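Local coordinates for protein CRISPR-associated endoribonuclease Cas6 1 (Methanocaldococcus jannaschii DSM 2661, PDB 5YI6) that probably processes CRISPR transcripts into crRNAs as an RNA-binding endoribonuclease of the Cas6 family, serving archaeal antiviral defence, at residues 168-173 with 215-220; 82-87 with 221-226; 134-139 with 160-165; 54-59 with 234-239. All blocks are in the same frame, centred on the assembly; numbering follows the deposited sequence.

Interaction 1 of 4, residues 168-173 with 215-220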
loop_
_atom_site.group_PDB
_atom_site.type_symbol
_atom_site.label_atom_id
_atom_site.label_comp_id
_atom_site.label_asym_id
_atom_site.label_seq_id
_atom_site.Cartn_x
_atom_site.Cartn_y
_atom_site.Cartn_z
ATOM N N LYS A 168 12.022 7.543 -10.540
ATOM C CA LYS A 168 12.514 8.550 -9.597
ATOM C C LYS A 168 12.581 8.006 -8.173
ATOM O O LYS A 168 13.528 8.302 -7.436
ATOM C CB LYS A 168 11.621 9.782 -9.652
ATOM C CG LYS A 168 11.756 10.569 -10.956
ATOM C CD LYS A 168 10.788 11.747 -10.976
ATOM C CE LYS A 168 10.660 12.352 -12.370
ATOM N NZ LYS A 168 9.352 13.063 -12.536
ATOM N N LYS A 169 11.570 7.236 -7.758
ATOM C CA LYS A 169 11.582 6.618 -6.432
ATOM C C LYS A 169 12.723 5.640 -6.296
ATOM O O LYS A 169 13.353 5.561 -5.238
ATOM C CB LYS A 169 10.247 5.872 -6.135
ATOM C CG LYS A 169 9.089 6.751 -5.813
ATOM C CD LYS A 169 7.911 5.895 -5.189
ATOM C CE LYS A 169 7.655 4.614 -6.003
ATOM N NZ LYS A 169 6.164 4.287 -5.995
ATOM N N TYR A 170 12.997 4.865 -7.361
ATOM C CA TYR A 170 14.134 3.956 -7.352
ATOM C C TYR A 170 15.428 4.727 -7.052
ATOM O O TYR A 170 16.222 4.321 -6.196
ATOM C CB TYR A 170 14.248 3.231 -8.701
ATOM C CG TYR A 170 15.362 2.242 -8.757
ATOM C CD1 TYR A 170 15.118 0.885 -8.579
ATOM C CD2 TYR A 170 16.685 2.655 -8.990
ATOM C CE1 TYR A 170 16.138 -0.033 -8.625
ATOM C CE2 TYR A 170 17.703 1.751 -9.027
ATOM C CZ TYR A 170 17.429 0.404 -8.846
ATOM O OH TYR A 170 18.448 -0.517 -8.874
ATOM N N GLU A 171 15.651 5.829 -7.771
ATOM C CA GLU A 171 16.871 6.601 -7.536
ATOM C C GLU A 171 16.870 7.218 -6.145
ATOM O O GLU A 171 17.928 7.317 -5.511
ATOM C CB GLU A 171 17.053 7.694 -8.605
ATOM C CG GLU A 171 17.184 7.091 -9.981
ATOM C CD GLU A 171 17.640 8.079 -11.045
ATOM O OE1 GLU A 171 17.595 9.315 -10.810
ATOM O OE2 GLU A 171 18.025 7.587 -12.123
ATOM N N ALA A 172 15.703 7.654 -5.658
ATOM C CA ALA A 172 15.649 8.272 -4.330
ATOM C C ALA A 172 15.930 7.252 -3.243
ATOM O O ALA A 172 16.566 7.577 -2.231
ATOM C CB ALA A 172 14.291 8.938 -4.080
ATOM N N PHE A 173 15.479 6.007 -3.427
ATOM C CA PHE A 173 15.704 4.994 -2.388
ATOM C C PHE A 173 17.117 4.437 -2.435
ATOM O O PHE A 173 17.767 4.300 -1.389
ATOM C CB PHE A 173 14.730 3.822 -2.512
ATOM C CG PHE A 173 14.975 2.756 -1.493
ATOM C CD1 PHE A 173 14.616 2.980 -0.168
ATOM C CD2 PHE A 173 15.578 1.554 -1.833
ATOM C CE1 PHE A 173 14.847 1.997 0.819
ATOM C CE2 PHE A 173 15.816 0.558 -0.859
ATOM C CZ PHE A 173 15.432 0.784 0.475
ATOM N N TYR A 215 13.306 -6.964 -14.555
ATOM C CA TYR A 215 12.796 -7.568 -13.334
ATOM C C TYR A 215 13.124 -6.731 -12.099
ATOM O O TYR A 215 12.255 -6.523 -11.247
ATOM C CB TYR A 215 13.367 -8.976 -13.194
ATOM C CG TYR A 215 13.023 -9.650 -11.889
ATOM C CD1 TYR A 215 11.786 -10.274 -11.701
ATOM C CD2 TYR A 215 13.939 -9.695 -10.852
ATOM C CE1 TYR A 215 11.498 -10.925 -10.499
ATOM C CE2 TYR A 215 13.637 -10.314 -9.645
ATOM C CZ TYR A 215 12.418 -10.925 -9.484
ATOM O OH TYR A 215 12.136 -11.554 -8.284
ATOM N N ASP A 216 14.359 -6.222 -11.980
ATOM C CA ASP A 216 14.727 -5.515 -10.749
ATOM C C ASP A 216 13.907 -4.235 -10.552
ATOM O O ASP A 216 13.580 -3.870 -9.410
ATOM C CB ASP A 216 16.231 -5.204 -10.754
ATOM C CG ASP A 216 17.071 -6.421 -10.465
ATOM O OD1 ASP A 216 16.510 -7.457 -10.057
ATOM O OD2 ASP A 216 18.292 -6.360 -10.697
ATOM N N LEU A 217 13.535 -3.560 -11.640
ATOM C CA LEU A 217 12.706 -2.367 -11.502
ATOM C C LEU A 217 11.263 -2.739 -11.152
ATOM O O LEU A 217 10.621 -2.072 -10.331
ATOM C CB LEU A 217 12.759 -1.540 -12.782
ATOM C CG LEU A 217 11.955 -0.233 -12.809
ATOM C CD1 LEU A 217 12.304 0.670 -11.622
ATOM C CD2 LEU A 217 12.196 0.511 -14.127
ATOM N N ILE A 218 10.712 -3.752 -11.821
ATOM C CA ILE A 218 9.356 -4.196 -11.468
ATOM C C ILE A 218 9.303 -4.646 -10.013
ATOM O O ILE A 218 8.345 -4.341 -9.288
ATOM C CB ILE A 218 8.901 -5.311 -12.437
ATOM C CG1 ILE A 218 8.818 -4.743 -13.867
ATOM C CG2 ILE A 218 7.544 -5.890 -11.990
ATOM C CD1 ILE A 218 8.638 -5.844 -14.948
ATOM N N LYS A 219 10.339 -5.363 -9.562
ATOM C CA LYS A 219 10.434 -5.851 -8.191
ATOM C C LYS A 219 10.461 -4.694 -7.201
ATOM O O LYS A 219 9.883 -4.784 -6.109
ATOM C CB LYS A 219 11.699 -6.700 -8.052
ATOM C CG LYS A 219 12.074 -7.071 -6.651
ATOM C CD LYS A 219 13.320 -7.956 -6.610
ATOM C CE LYS A 219 13.650 -8.343 -5.174
ATOM N NZ LYS A 219 13.973 -7.178 -4.302
ATOM N N PHE A 220 11.137 -3.596 -7.565
ATOM C CA PHE A 220 11.072 -2.411 -6.715
ATOM C C PHE A 220 9.650 -1.860 -6.624
ATOM O O PHE A 220 9.194 -1.506 -5.539
ATOM C CB PHE A 220 12.033 -1.333 -7.235
ATOM C CG PHE A 220 11.991 -0.063 -6.456
ATOM C CD1 PHE A 220 12.609 0.023 -5.214
ATOM C CD2 PHE A 220 11.344 1.078 -6.998
ATOM C CE1 PHE A 220 12.576 1.239 -4.469
ATOM C CE2 PHE A 220 11.294 2.301 -6.266
ATOM C CZ PHE A 220 11.934 2.377 -5.013
#

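Interaction 2 of 4, residues 82-87 with 221-226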
loop_
_atom_site.group_PDB
_atom_site.type_symbol
_atom_site.label_atom_id
_atom_site.label_comp_id
_atom_site.label_asym_id
_atom_site.label_seq_id
_atom_site.Cartn_x
_atom_site.Cartn_y
_atom_site.Cartn_z
ATOM N N TYR A 82 -1.303 -6.588 4.330
ATOM C CA TYR A 82 -0.005 -6.816 3.687
ATOM C C TYR A 82 0.804 -5.532 3.795
ATOM O O TYR A 82 0.263 -4.449 3.564
ATOM C CB TYR A 82 -0.172 -7.189 2.207
ATOM C CG TYR A 82 -0.958 -8.463 2.103
ATOM C CD1 TYR A 82 -0.308 -9.684 2.073
ATOM C CD2 TYR A 82 -2.362 -8.451 2.191
ATOM C CE1 TYR A 82 -1.034 -10.893 2.055
ATOM C CE2 TYR A 82 -3.095 -9.651 2.175
ATOM C CZ TYR A 82 -2.415 -10.867 2.112
ATOM O OH TYR A 82 -3.126 -12.064 2.114
ATOM N N ILE A 83 2.103 -5.661 4.140
ATOM C CA ILE A 83 2.995 -4.515 4.304
ATOM C C ILE A 83 4.315 -4.892 3.652
ATOM O O ILE A 83 4.786 -6.022 3.816
ATOM C CB ILE A 83 3.264 -4.157 5.784
ATOM C CG1 ILE A 83 1.969 -4.146 6.617
ATOM C CG2 ILE A 83 4.002 -2.799 5.866
ATOM C CD1 ILE A 83 2.161 -3.813 8.161
ATOM N N SER A 84 4.904 -3.967 2.900
ATOM C CA SER A 84 6.144 -4.331 2.207
ATOM C C SER A 84 7.043 -3.112 2.050
ATOM O O SER A 84 6.581 -1.965 2.010
ATOM C CB SER A 84 5.888 -4.943 0.828
ATOM O OG SER A 84 5.250 -4.001 -0.034
ATOM N N SER A 85 8.340 -3.392 1.890
ATOM C CA SER A 85 9.296 -2.315 1.650
ATOM C C SER A 85 10.514 -2.891 0.937
ATOM O O SER A 85 10.890 -4.046 1.195
ATOM C CB SER A 85 9.729 -1.660 2.973
ATOM O OG SER A 85 10.717 -0.649 2.740
ATOM N N PRO A 86 11.191 -2.103 0.085
ATOM C CA PRO A 86 12.525 -2.534 -0.363
ATOM C C PRO A 86 13.542 -2.505 0.773
ATOM O O PRO A 86 14.654 -3.000 0.591
ATOM C CB PRO A 86 12.870 -1.536 -1.492
ATOM C CG PRO A 86 12.040 -0.272 -1.172
ATOM C CD PRO A 86 10.746 -0.849 -0.571
ATOM N N ASN A 87 13.186 -1.962 1.949
ATOM C CA ASN A 87 14.066 -1.926 3.121
ATOM C C ASN A 87 13.628 -3.001 4.115
ATOM O O ASN A 87 12.642 -2.824 4.847
ATOM C CB ASN A 87 14.033 -0.544 3.778
ATOM C CG ASN A 87 15.057 -0.422 4.899
ATOM O OD1 ASN A 87 15.252 -1.357 5.677
ATOM N ND2 ASN A 87 15.726 0.713 4.968
ATOM N N GLY A 221 8.929 -1.772 -7.744
ATOM C CA GLY A 221 7.523 -1.357 -7.646
ATOM C C GLY A 221 6.683 -2.343 -6.833
ATOM O O GLY A 221 5.781 -1.954 -6.086
ATOM N N TYR A 222 6.998 -3.625 -6.945
ATOM C CA TYR A 222 6.271 -4.648 -6.202
ATOM C C TYR A 222 6.423 -4.455 -4.696
ATOM O O TYR A 222 5.467 -4.641 -3.941
ATOM C CB TYR A 222 6.770 -6.027 -6.635
ATOM C CG TYR A 222 5.825 -7.137 -6.233
ATOM C CD1 TYR A 222 4.697 -7.413 -7.007
ATOM C CD2 TYR A 222 6.066 -7.891 -5.097
ATOM C CE1 TYR A 222 3.800 -8.464 -6.632
ATOM C CE2 TYR A 222 5.203 -8.948 -4.709
ATOM C CZ TYR A 222 4.059 -9.197 -5.487
ATOM O OH TYR A 222 3.196 -10.217 -5.146
ATOM N N GLU A 223 7.619 -4.098 -4.227
ATOM C CA GLU A 223 7.765 -3.977 -2.769
ATOM C C GLU A 223 7.625 -2.541 -2.244
ATOM O O GLU A 223 7.277 -2.349 -1.082
ATOM C CB GLU A 223 9.052 -4.651 -2.304
ATOM C CG GLU A 223 9.052 -6.210 -2.637
ATOM C CD GLU A 223 7.859 -7.107 -2.042
ATOM O OE1 GLU A 223 6.724 -6.648 -1.775
ATOM O OE2 GLU A 223 8.063 -8.334 -1.861
ATOM N N CYS A 224 7.850 -1.535 -3.063
ATOM C CA CYS A 224 7.694 -0.147 -2.625
ATOM C C CYS A 224 6.287 0.385 -2.875
ATOM O O CYS A 224 5.838 1.302 -2.171
ATOM C CB CYS A 224 8.687 0.756 -3.371
ATOM S SG CYS A 224 8.778 2.476 -2.689
ATOM N N GLY A 225 5.598 -0.173 -3.851
ATOM C CA GLY A 225 4.322 0.323 -4.322
ATOM C C GLY A 225 4.496 1.089 -5.628
ATOM O O GLY A 225 5.575 1.602 -5.939
ATOM N N PHE A 226 3.427 1.136 -6.412
ATOM C CA PHE A 226 3.334 1.939 -7.619
ATOM C C PHE A 226 2.675 3.274 -7.285
ATOM O O PHE A 226 1.908 3.393 -6.327
ATOM C CB PHE A 226 2.536 1.186 -8.718
ATOM C CG PHE A 226 3.308 0.050 -9.342
ATOM C CD1 PHE A 226 4.028 0.264 -10.527
ATOM C CD2 PHE A 226 3.373 -1.198 -8.729
ATOM C CE1 PHE A 226 4.758 -0.748 -11.110
ATOM C CE2 PHE A 226 4.108 -2.236 -9.282
ATOM C CZ PHE A 226 4.821 -2.025 -10.477
#

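Interaction 3 of 4, residues 134-139 with 160-165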
loop_
_atom_site.group_PDB
_atom_site.type_symbol
_atom_site.label_atom_id
_atom_site.label_comp_id
_atom_site.label_asym_id
_atom_site.label_seq_id
_atom_site.Cartn_x
_atom_site.Cartn_y
_atom_site.Cartn_z
ATOM N N ILE A 134 -3.915 2.765 -6.756
ATOM C CA ILE A 134 -2.776 3.594 -7.168
ATOM C C ILE A 134 -3.217 5.039 -7.245
ATOM O O ILE A 134 -4.252 5.359 -7.844
ATOM C CB ILE A 134 -2.196 3.103 -8.505
ATOM C CG1 ILE A 134 -1.464 1.776 -8.268
ATOM C CG2 ILE A 134 -1.248 4.173 -9.184
ATOM C CD1 ILE A 134 -1.208 0.978 -9.543
ATOM N N TYR A 135 -2.430 5.902 -6.621
ATOM C CA TYR A 135 -2.642 7.334 -6.623
ATOM C C TYR A 135 -1.563 7.968 -7.481
ATOM O O TYR A 135 -0.379 7.657 -7.325
ATOM C CB TYR A 135 -2.585 7.865 -5.192
ATOM C CG TYR A 135 -2.711 9.361 -5.058
ATOM C CD1 TYR A 135 -3.860 10.021 -5.454
ATOM C CD2 TYR A 135 -1.699 10.110 -4.476
ATOM C CE1 TYR A 135 -3.988 11.436 -5.297
ATOM C CE2 TYR A 135 -1.819 11.497 -4.325
ATOM C CZ TYR A 135 -2.973 12.141 -4.726
ATOM O OH TYR A 135 -3.107 13.499 -4.568
ATOM N N LEU A 136 -1.968 8.867 -8.382
ATOM C CA LEU A 136 -0.989 9.495 -9.258
ATOM C C LEU A 136 -1.538 10.868 -9.620
ATOM O O LEU A 136 -2.659 10.946 -10.104
ATOM C CB LEU A 136 -0.776 8.641 -10.501
ATOM C CG LEU A 136 0.453 8.983 -11.328
ATOM C CD1 LEU A 136 1.770 8.676 -10.584
ATOM C CD2 LEU A 136 0.347 8.249 -12.672
ATOM N N LYS A 137 -0.801 11.925 -9.329
ATOM C CA LYS A 137 -1.394 13.251 -9.495
ATOM C C LYS A 137 -0.455 14.153 -10.283
ATOM O O LYS A 137 0.746 13.900 -10.399
ATOM C CB LYS A 137 -1.732 13.868 -8.126
ATOM C CG LYS A 137 -0.464 14.099 -7.314
ATOM C CD LYS A 137 -0.682 14.871 -6.051
ATOM C CE LYS A 137 0.660 15.146 -5.407
ATOM N NZ LYS A 137 1.611 15.646 -6.436
ATOM N N THR A 138 -1.028 15.232 -10.821
ATOM C CA THR A 138 -0.220 16.262 -11.469
ATOM C C THR A 138 -0.902 17.597 -11.207
ATOM O O THR A 138 -2.106 17.649 -10.978
ATOM C CB THR A 138 -0.026 15.962 -12.981
ATOM O OG1 THR A 138 0.887 16.898 -13.562
ATOM C CG2 THR A 138 -1.328 16.001 -13.746
ATOM N N MET A 139 -0.132 18.675 -11.188
ATOM C CA MET A 139 -0.710 19.978 -10.867
ATOM C C MET A 139 -1.107 20.678 -12.167
ATOM O O MET A 139 -0.408 20.572 -13.173
ATOM C CB MET A 139 0.287 20.824 -10.062
ATOM C CG MET A 139 0.847 20.112 -8.830
ATOM S SD MET A 139 -0.492 19.671 -7.693
ATOM C CE MET A 139 -0.997 21.355 -7.230
ATOM N N GLU A 160 3.290 7.351 -18.782
ATOM C CA GLU A 160 4.657 7.769 -18.517
ATOM C C GLU A 160 4.810 8.309 -17.108
ATOM O O GLU A 160 5.884 8.182 -16.520
ATOM C CB GLU A 160 5.112 8.811 -19.552
ATOM C CG GLU A 160 5.379 8.171 -20.936
ATOM C CD GLU A 160 6.440 7.060 -20.895
ATOM O OE1 GLU A 160 7.465 7.215 -20.193
ATOM O OE2 GLU A 160 6.256 6.025 -21.574
ATOM N N ASN A 161 3.773 8.928 -16.555
ATOM C CA ASN A 161 3.907 9.443 -15.198
ATOM C C ASN A 161 4.049 8.313 -14.180
ATOM O O ASN A 161 4.817 8.440 -13.221
ATOM C CB ASN A 161 2.742 10.354 -14.849
ATOM C CG ASN A 161 2.964 11.761 -15.389
ATOM O OD1 ASN A 161 3.531 11.922 -16.470
ATOM N ND2 ASN A 161 2.540 12.767 -14.652
ATOM N N LEU A 162 3.343 7.195 -14.391
ATOM C CA LEU A 162 3.520 6.026 -13.513
ATOM C C LEU A 162 4.948 5.474 -13.624
ATOM O O LEU A 162 5.600 5.163 -12.607
ATOM C CB LEU A 162 2.483 4.944 -13.865
ATOM C CG LEU A 162 2.431 3.792 -12.824
ATOM C CD1 LEU A 162 1.834 4.353 -11.505
ATOM C CD2 LEU A 162 1.610 2.615 -13.323
ATOM N N LYS A 163 5.453 5.342 -14.863
ATOM C CA LYS A 163 6.825 4.856 -15.042
ATOM C C LYS A 163 7.849 5.803 -14.408
ATOM O O LYS A 163 8.776 5.368 -13.722
ATOM C CB LYS A 163 7.124 4.673 -16.531
ATOM C CG LYS A 163 6.344 3.484 -17.162
ATOM C CD LYS A 163 6.561 3.410 -18.661
ATOM C CE LYS A 163 8.033 3.447 -18.999
ATOM N NZ LYS A 163 8.210 3.206 -20.448
ATOM N N ASN A 164 7.714 7.097 -14.666
ATOM C CA ASN A 164 8.707 8.045 -14.183
ATOM C C ASN A 164 8.649 8.182 -12.677
ATOM O O ASN A 164 9.688 8.364 -12.034
ATOM C CB ASN A 164 8.524 9.394 -14.857
ATOM C CG ASN A 164 8.953 9.352 -16.307
ATOM O OD1 ASN A 164 9.870 8.597 -16.648
ATOM N ND2 ASN A 164 8.326 10.164 -17.158
ATOM N N ASN A 165 7.461 8.073 -12.094
ATOM C CA ASN A 165 7.398 8.032 -10.648
ATOM C C ASN A 165 8.230 6.867 -10.115
ATOM O O ASN A 165 9.018 7.036 -9.172
ATOM C CB ASN A 165 5.942 7.895 -10.185
ATOM C CG ASN A 165 5.857 7.527 -8.716
ATOM O OD1 ASN A 165 5.932 6.345 -8.350
ATOM N ND2 ASN A 165 5.748 8.533 -7.874
HETATM O O HOH W 1 2.174 12.207 -12.114
HETATM O O HOH W 2 2.948 15.430 -15.879
#

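Interaction 4 of 4, residues 54-59 with 234-239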
loop_
_atom_site.group_PDB
_atom_site.type_symbol
_atom_site.label_atom_id
_atom_site.label_comp_id
_atom_site.label_asym_id
_atom_site.label_seq_id
_atom_site.Cartn_x
_atom_site.Cartn_y
_atom_site.Cartn_z
ATOM N N PHE A 54 9.508 4.844 1.882
ATOM C CA PHE A 54 9.625 3.813 0.842
ATOM C C PHE A 54 9.067 2.484 1.331
ATOM O O PHE A 54 9.787 1.507 1.483
ATOM C CB PHE A 54 11.082 3.679 0.401
ATOM C CG PHE A 54 11.596 4.951 -0.214
ATOM C CD1 PHE A 54 11.182 5.327 -1.487
ATOM C CD2 PHE A 54 12.468 5.781 0.503
ATOM C CE1 PHE A 54 11.630 6.541 -2.065
ATOM C CE2 PHE A 54 12.935 6.975 -0.078
ATOM C CZ PHE A 54 12.523 7.350 -1.351
ATOM N N PHE A 55 7.757 2.487 1.600
ATOM C CA PHE A 55 7.044 1.262 1.955
ATOM C C PHE A 55 5.591 1.465 1.566
ATOM O O PHE A 55 5.155 2.592 1.295
ATOM C CB PHE A 55 7.169 0.898 3.444
ATOM C CG PHE A 55 6.416 1.806 4.398
ATOM C CD1 PHE A 55 5.139 1.446 4.886
ATOM C CD2 PHE A 55 6.960 3.017 4.798
ATOM C CE1 PHE A 55 4.433 2.297 5.766
ATOM C CE2 PHE A 55 6.275 3.876 5.683
ATOM C CZ PHE A 55 4.998 3.510 6.170
ATOM N N THR A 56 4.841 0.369 1.527
ATOM C CA THR A 56 3.411 0.473 1.228
ATOM C C THR A 56 2.646 -0.557 2.056
ATOM O O THR A 56 3.236 -1.416 2.699
ATOM C CB THR A 56 3.118 0.290 -0.279
ATOM O OG1 THR A 56 1.716 0.536 -0.528
ATOM C CG2 THR A 56 3.522 -1.160 -0.781
ATOM N N PHE A 57 1.305 -0.444 2.064
ATOM C CA PHE A 57 0.510 -1.480 2.671
ATOM C C PHE A 57 -0.836 -1.524 1.958
ATOM O O PHE A 57 -1.228 -0.585 1.239
ATOM C CB PHE A 57 0.364 -1.302 4.200
ATOM C CG PHE A 57 -0.081 0.084 4.640
ATOM C CD1 PHE A 57 -1.441 0.359 4.870
ATOM C CD2 PHE A 57 0.875 1.086 4.894
ATOM C CE1 PHE A 57 -1.844 1.641 5.306
ATOM C CE2 PHE A 57 0.485 2.373 5.307
ATOM C CZ PHE A 57 -0.879 2.643 5.534
ATOM N N SER A 58 -1.525 -2.634 2.155
ATOM C CA SER A 58 -2.763 -2.913 1.432
ATOM C C SER A 58 -3.964 -2.370 2.216
ATOM O O SER A 58 -3.842 -1.884 3.339
ATOM C CB SER A 58 -2.911 -4.437 1.239
ATOM O OG SER A 58 -3.207 -5.059 2.489
ATOM N N LEU A 59 -5.150 -2.466 1.596
ATOM C CA LEU A 59 -6.386 -2.430 2.359
ATOM C C LEU A 59 -6.466 -3.685 3.232
ATOM O O LEU A 59 -5.798 -4.687 2.963
ATOM C CB LEU A 59 -7.590 -2.403 1.430
ATOM C CG LEU A 59 -7.584 -1.377 0.293
ATOM C CD1 LEU A 59 -8.820 -1.576 -0.603
ATOM C CD2 LEU A 59 -7.574 -0.052 0.903
ATOM N N PHE A 234 -1.000 3.352 -0.265
ATOM C CA PHE A 234 -1.472 3.377 -1.641
ATOM C C PHE A 234 -0.522 2.644 -2.566
ATOM O O PHE A 234 0.703 2.649 -2.369
ATOM C CB PHE A 234 -1.681 4.850 -2.172
ATOM C CG PHE A 234 -2.853 5.534 -1.525
ATOM C CD1 PHE A 234 -4.082 5.563 -2.161
ATOM C CD2 PHE A 234 -2.735 6.100 -0.257
ATOM C CE1 PHE A 234 -5.214 6.177 -1.539
ATOM C CE2 PHE A 234 -3.830 6.685 0.368
ATOM C CZ PHE A 234 -5.084 6.734 -0.288
ATOM N N GLY A 235 -1.106 1.998 -3.575
ATOM C CA GLY A 235 -0.318 1.515 -4.708
ATOM C C GLY A 235 0.288 0.137 -4.533
ATOM O O GLY A 235 1.148 -0.239 -5.332
ATOM N N MET A 236 -0.129 -0.630 -3.513
ATOM C CA MET A 236 0.417 -1.972 -3.311
ATOM C C MET A 236 -0.238 -2.967 -4.275
ATOM O O MET A 236 -1.454 -2.951 -4.475
ATOM C CB MET A 236 0.191 -2.445 -1.853
ATOM C CG MET A 236 0.985 -3.717 -1.562
ATOM S SD MET A 236 0.905 -4.092 0.201
ATOM C CE MET A 236 2.232 -5.296 0.327
ATOM N N VAL A 237 0.578 -3.824 -4.898
ATOM C CA VAL A 237 0.066 -4.797 -5.851
ATOM C C VAL A 237 0.430 -6.207 -5.382
ATOM O O VAL A 237 1.271 -6.408 -4.512
ATOM C CB VAL A 237 0.585 -4.563 -7.288
ATOM C CG1 VAL A 237 0.152 -3.189 -7.800
ATOM C CG2 VAL A 237 2.135 -4.759 -7.369
ATOM N N VAL A 238 -0.195 -7.192 -6.024
ATOM C CA VAL A 238 0.111 -8.590 -5.739
ATOM C C VAL A 238 0.125 -9.313 -7.074
ATOM O O VAL A 238 -0.547 -8.908 -8.033
ATOM C CB VAL A 238 -0.913 -9.232 -4.757
ATOM C CG1 VAL A 238 -2.289 -9.374 -5.402
ATOM C CG2 VAL A 238 -0.422 -10.597 -4.275
ATOM N N ASN A 239 0.936 -10.365 -7.152
ATOM C CA ASN A 239 0.963 -11.134 -8.387
ATOM C C ASN A 239 -0.319 -11.966 -8.492
ATOM O O ASN A 239 -0.908 -12.379 -7.486
ATOM C CB ASN A 239 2.201 -12.013 -8.457
ATOM C CG ASN A 239 2.160 -13.132 -7.477
ATOM O OD1 ASN A 239 1.786 -12.941 -6.312
ATOM N ND2 ASN A 239 2.569 -14.321 -7.922
#

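Interaction 1 of 4, residues 168-173 with 215-220
Phe220 meets Tyr170 where helices 158-174 and 215-224 of the C-terminal RAMP-type domain cross almost perpendicularly, their segment axes 10.7 Å apart and at 86°. The rings make a T-shaped pair, the edge of Tyr170 turned to the face of Phe220, with centroids 5.4 Å apart and planes at 73°. Tyr170 CD1 lies 3.9 Å from Phe220 CG, toward the rim, and Tyr170 CB adds a CH-pi contact over the face. Because Phe220 holds CG anti to its N (chi1 178°), the ring pushes right up to the other helix: its CE2 comes within 3.3 Å of Tyr170 N. Lys169 CB sits in the plane of the Phe220 ring at its edge, and Phe173 CB touches CE1 of that ring at 3.9 Å. Behind this first shell, Leu166 packs on both Phe220 and Leu217. Lys169 bends at its last two torsions; its NZ bonds Asn165 OD1 one turn back on its own helix and, in the glycine-rich loop, Asn230 OD1 and the carbonyl oxygens of Gly225 and Gly227.

Interaction 2 of 4, residues 82-87 with 221-226
The carbonyl of Glu223, near the C-terminal end of helix 215-224, takes a hydrogen bond from a serine hydroxyl of the facing strand: Ser84 OG donates to Glu223 O at 2.8 Å, arriving 35° above the carbonyl plane. This joins the end of a C-terminal-domain helix to strand 78-85 of the N-terminal ferredoxin-like sheet of Cas6. Ser84 keeps OG between its N and carbonyl carbon (chi1 63°), which aims the hydroxyl at the helix, and Ser84 CB sits 3.2 Å from Glu223 OE1. The Glu223 chain is bent at chi2, and its carboxylate is claimed by Arg6, whose NE forms a salt bridge with OE1 while its NH2 bonds Tyr222 O; the cation would be expected to favour the ionised glutamate. Two residues on from Ser84, Pro86 CD packs on Cys224 CB at 3.8 Å. The helix stops at Gly225, whose positive phi (102°) opens the glycine-rich loop. Ser85 turns its CB the other way, and its OG accepts from Asn87 N at 2.9 Å, an ST turn, while also bonding Phe54 O. Asn87 then N-caps helix 88-101, its OD1 bonding Phe90 N.

Interaction 3 of 4, residues 134-139 with 160-165
Leu136 and Leu162 mark the closest backbone approach, CA to CA 7.1 Å, as the chain entering strand 137-142 passes helix 158-174. The strand belongs to the beta-hairpin 137-142/145-150 of the C-terminal domain, so the contact sets the base of that hairpin against the helix that follows it. Leu136 does most of the work. With CG anti to the backbone N (chi1 -165°), it lays CD2 against the helix backbone, 3.6 Å from Leu162 N and 3.9 Å from Asn161 CB. Further back, Ile134 and Leu162 meet at about a right angle, methyl against methyl, Ile134 CG2 lying 3.9 Å from Leu162 CD1; Phe226 on the Ile134 side and Phe184 on the Leu162 side extend this apolar patch. Toward the hairpin the chemistry turns polar and wet. Asn161 ND2 donates to two waters, one at 2.6 Å and the other at 3.0 Å. The first water donates in turn to Lys137 O, 2.8 Å away, so it bridges side chain to strand backbone; the second has only a weak bond to Thr138 OG1. Lys137 N is held separately by Glu228 OE2. One turn on from Asn161, Asn165 CB lies 4.3 Å from Leu136 CD1.

Interaction 4 of 4, residues 54-59 with 234-239
Thr56 and Met236 meet in a buried contact between the two halves of the protein, close to the centre of the chain, where one hydroxyl-to-carbonyl bond sits beside the packing of a methionine side chain. Thr56 OG1 donates to Phe234 O at 3.0 Å, coming from well above the carbonyl plane (64° out of it), and Asn230 ND2 is a second donor to that oxygen. The threonine methyl CG2 rests 3.7 Å from Met236 CG. Here strand 56-57, at the edge of the N-terminal ferredoxin-like sheet, faces the end of the glycine-rich loop, just before it becomes edge strand 237-240 of the C-terminal sheet. Gly235 takes a positive phi of 87°, which favours glycine. Met236 has CG anti to its N (chi1 -169°) and runs extended from there, so that SD lies over the Phe57-Ser58 peptide, 3.4 Å from Ser58 N and 3.6 Å from Phe57 C. A second link comes from Ser132, whose OG bonds both Phe57 O and Met236 N.

How the interactions relate
Interactions 2 and 4 are buried and join the two halves of Cas6, reaching neighbouring strands of one sheet: each has a serine or threonine hydroxyl donating to a backbone carbonyl, and Phe226 N bonds Gly235 O between them. Interactions 1 and 3 are only partly buried and lie farther out, within the C-terminal half, and share helix 158-174; the first is aromatic, the second aliphatic with waters at its outer end. Helix 215-224 is common to 1 and 2, where Phe220 CE1 packs on Pro86 CG. Phe54, from the 54-59 segment, meets Phe173 edge-to-face, tying 4 to 1, while Ile134 of interaction 3 touches both Phe226 and Gly235 of the glycine-rich loop.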